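Local coordinates for glucoamylase (Thermoanaerobacterium thermosaccharolyticum, PDB 1LF6), which hydrolyses terminal alpha-1,4-linked glucose from the non-reducing ends of starch-like chains, probably releasing beta-D-glucose, and probably also cleaves isomaltose, at residues E451-T456 against D676-R681. Sequence-based numbering, arbitrary orientation.
Sequences EVAGLT and DIVYKR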
loop_
_atom_site.group_PDB
_atom_site.type_symbol
_atom_site.label_atom_id
_atom_site.label_comp_id
_atom_site.label_asym_id
_atom_site.label_seq_id
_atom_site.Cartn_x
_atom_site.Cartn_y
_atom_site.Cartn_z
ATOM N N GLU A 451 7.411 -6.685 -23.340
ATOM C CA GLU A 451 7.737 -7.944 -24.005
ATOM C C GLU A 451 9.026 -7.855 -24.815
ATOM O O GLU A 451 9.816 -8.802 -24.833
ATOM C CB GLU A 451 6.587 -8.391 -24.923
ATOM C CG GLU A 451 5.305 -8.772 -24.177
ATOM C CD GLU A 451 4.195 -9.215 -25.105
ATOM O OE1 GLU A 451 4.086 -10.430 -25.374
ATOM O OE2 GLU A 451 3.432 -8.345 -25.578
ATOM N N VAL A 452 9.225 -6.732 -25.501
ATOM C CA VAL A 452 10.434 -6.525 -26.302
ATOM C C VAL A 452 11.655 -6.421 -25.379
ATOM O O VAL A 452 12.684 -7.045 -25.625
ATOM C CB VAL A 452 10.340 -5.233 -27.160
ATOM C CG1 VAL A 452 11.706 -4.906 -27.767
ATOM C CG2 VAL A 452 9.311 -5.421 -28.270
ATOM N N ALA A 453 11.530 -5.617 -24.325
ATOM C CA ALA A 453 12.611 -5.447 -23.361
ATOM C C ALA A 453 12.937 -6.781 -22.683
ATOM O O ALA A 453 14.103 -7.158 -22.543
ATOM C CB ALA A 453 12.216 -4.419 -22.318
ATOM N N GLY A 454 11.897 -7.492 -22.266
ATOM C CA GLY A 454 12.086 -8.769 -21.608
ATOM C C GLY A 454 12.775 -9.835 -22.445
ATOM O O GLY A 454 13.628 -10.573 -21.935
ATOM N N LEU A 455 12.401 -9.937 -23.720
ATOM C CA LEU A 455 13.010 -10.927 -24.596
ATOM C C LEU A 455 14.448 -10.531 -24.941
ATOM O O LEU A 455 15.301 -11.394 -25.142
ATOM C CB LEU A 455 12.180 -11.116 -25.874
ATOM C CG LEU A 455 10.809 -11.797 -25.720
ATOM C CD1 LEU A 455 10.144 -11.913 -27.083
ATOM C CD2 LEU A 455 10.969 -13.181 -25.103
ATOM N N THR A 456 14.711 -9.229 -25.012
ATOM C CA THR A 456 16.056 -8.748 -25.301
ATOM C C THR A 456 16.953 -9.092 -24.098
ATOM O O THR A 456 18.078 -9.571 -24.267
ATOM C CB THR A 456 16.061 -7.210 -25.568
ATOM O OG1 THR A 456 15.323 -6.923 -26.767
ATOM C CG2 THR A 456 17.487 -6.696 -25.730
ATOM N N ASP A 676 19.917 -0.787 -20.200
ATOM C CA ASP A 676 20.782 -0.272 -21.258
ATOM C C ASP A 676 20.848 -1.044 -22.571
ATOM O O ASP A 676 20.908 -0.433 -23.636
ATOM C CB ASP A 676 22.209 -0.067 -20.731
ATOM C CG ASP A 676 22.738 -1.279 -20.011
ATOM O OD1 ASP A 676 23.973 -1.461 -19.967
ATOM O OD2 ASP A 676 21.914 -2.051 -19.480
ATOM N N ILE A 677 20.841 -2.368 -22.519
ATOM C CA ILE A 677 20.926 -3.131 -23.758
ATOM C C ILE A 677 19.699 -2.947 -24.634
ATOM O O ILE A 677 19.791 -3.033 -25.856
ATOM C CB ILE A 677 21.165 -4.632 -23.497
ATOM C CG1 ILE A 677 19.866 -5.418 -23.463
ATOM C CG2 ILE A 677 21.785 -4.804 -22.172
ATOM C CD1 ILE A 677 20.089 -6.899 -23.188
ATOM N N VAL A 678 18.552 -2.688 -24.019
ATOM C CA VAL A 678 17.338 -2.477 -24.792
ATOM C C VAL A 678 17.463 -1.118 -25.471
ATOM O O VAL A 678 17.259 -0.989 -26.680
ATOM C CB VAL A 678 16.085 -2.463 -23.897
ATOM C CG1 VAL A 678 14.853 -2.202 -24.753
ATOM C CG2 VAL A 678 15.961 -3.782 -23.149
ATOM N N TYR A 679 17.808 -0.107 -24.678
ATOM C CA TYR A 679 17.969 1.244 -25.186
ATOM C C TYR A 679 18.997 1.287 -26.318
ATOM O O TYR A 679 18.754 1.883 -27.371
ATOM C CB TYR A 679 18.406 2.179 -24.053
ATOM C CG TYR A 679 18.821 3.555 -24.518
ATOM C CD1 TYR A 679 17.872 4.536 -24.795
ATOM C CD2 TYR A 679 20.167 3.861 -24.725
ATOM C CE1 TYR A 679 18.252 5.788 -25.270
ATOM C CE2 TYR A 679 20.556 5.108 -25.201
ATOM C CZ TYR A 679 19.596 6.065 -25.472
ATOM O OH TYR A 679 19.982 7.290 -25.955
ATOM N N LYS A 680 20.143 0.652 -26.102
ATOM C CA LYS A 680 21.202 0.654 -27.102
ATOM C C LYS A 680 20.793 0.013 -28.421
ATOM O O LYS A 680 21.223 0.448 -29.484
ATOM C CB LYS A 680 22.455 -0.033 -26.544
ATOM C CG LYS A 680 23.251 0.852 -25.587
ATOM C CD LYS A 680 24.405 0.105 -24.935
ATOM C CE LYS A 680 23.898 -0.997 -24.011
ATOM N NZ LYS A 680 24.996 -1.731 -23.325
ATOM N N ARG A 681 19.943 -1.001 -28.355
ATOM C CA ARG A 681 19.514 -1.692 -29.559
ATOM C C ARG A 681 18.395 -1.004 -30.341
ATOM O O ARG A 681 18.365 -1.062 -31.569
ATOM C CB ARG A 681 19.065 -3.109 -29.206
ATOM C CG ARG A 681 18.926 -4.027 -30.413
ATOM C CD ARG A 681 18.452 -5.416 -30.018
ATOM N NE ARG A 681 18.408 -6.307 -31.176
ATOM C CZ ARG A 681 19.487 -6.771 -31.802
ATOM N NH1 ARG A 681 19.355 -7.570 -32.853
ATOM N NH2 ARG A 681 20.698 -6.449 -31.369
#
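CG2 of Thr456 stands anti to the backbone N, with OG1 beside that N (chi1 -65°), which sets the CG2 methyl against Ile677 while OG1 turns back along its own helix. Ile677, with chi1 at an unusual 94° and an extended chi2, lays its CG1-CD1 arm beside that methyl, the two side chains sliding past each other in opposite directions. CG2 of Thr456 lies 3.5 Å from CG1 of Ile677, and the Ile677 CD1 methyl reaches on to the Thr456 backbone O, also at 3.5 Å. Val678 fills the neighbouring place: its CG2 rests 3.7 Å from CA of Ala453, where the small side chain lets the valine approach the backbone. No hydrogen bond crosses between the segments. The Thr456 hydroxyl instead donates to Val452 O at 2.9 Å, tilted from the carbonyl plane, and Thr456 N reaches the same oxygen from the opposite face. An alanine in place of Thr456 would lose CG2 and OG1, and would probably leave the Ile677 arm poorly packed and Val452 O with one donor fewer. Leu542 and Ile403 also touch Ala453, and Arg681 forms a salt bridge with Asp479 of helix 468-489. Away from the proposed catalytic residues, the axes of segments 451-456 and 676-681 pass 9.4 Å apart at 110°, the short C-terminal helix 676-682 lying against helix 445-464 of the (alpha/alpha) barrel of family 15 glycoside hydrolases.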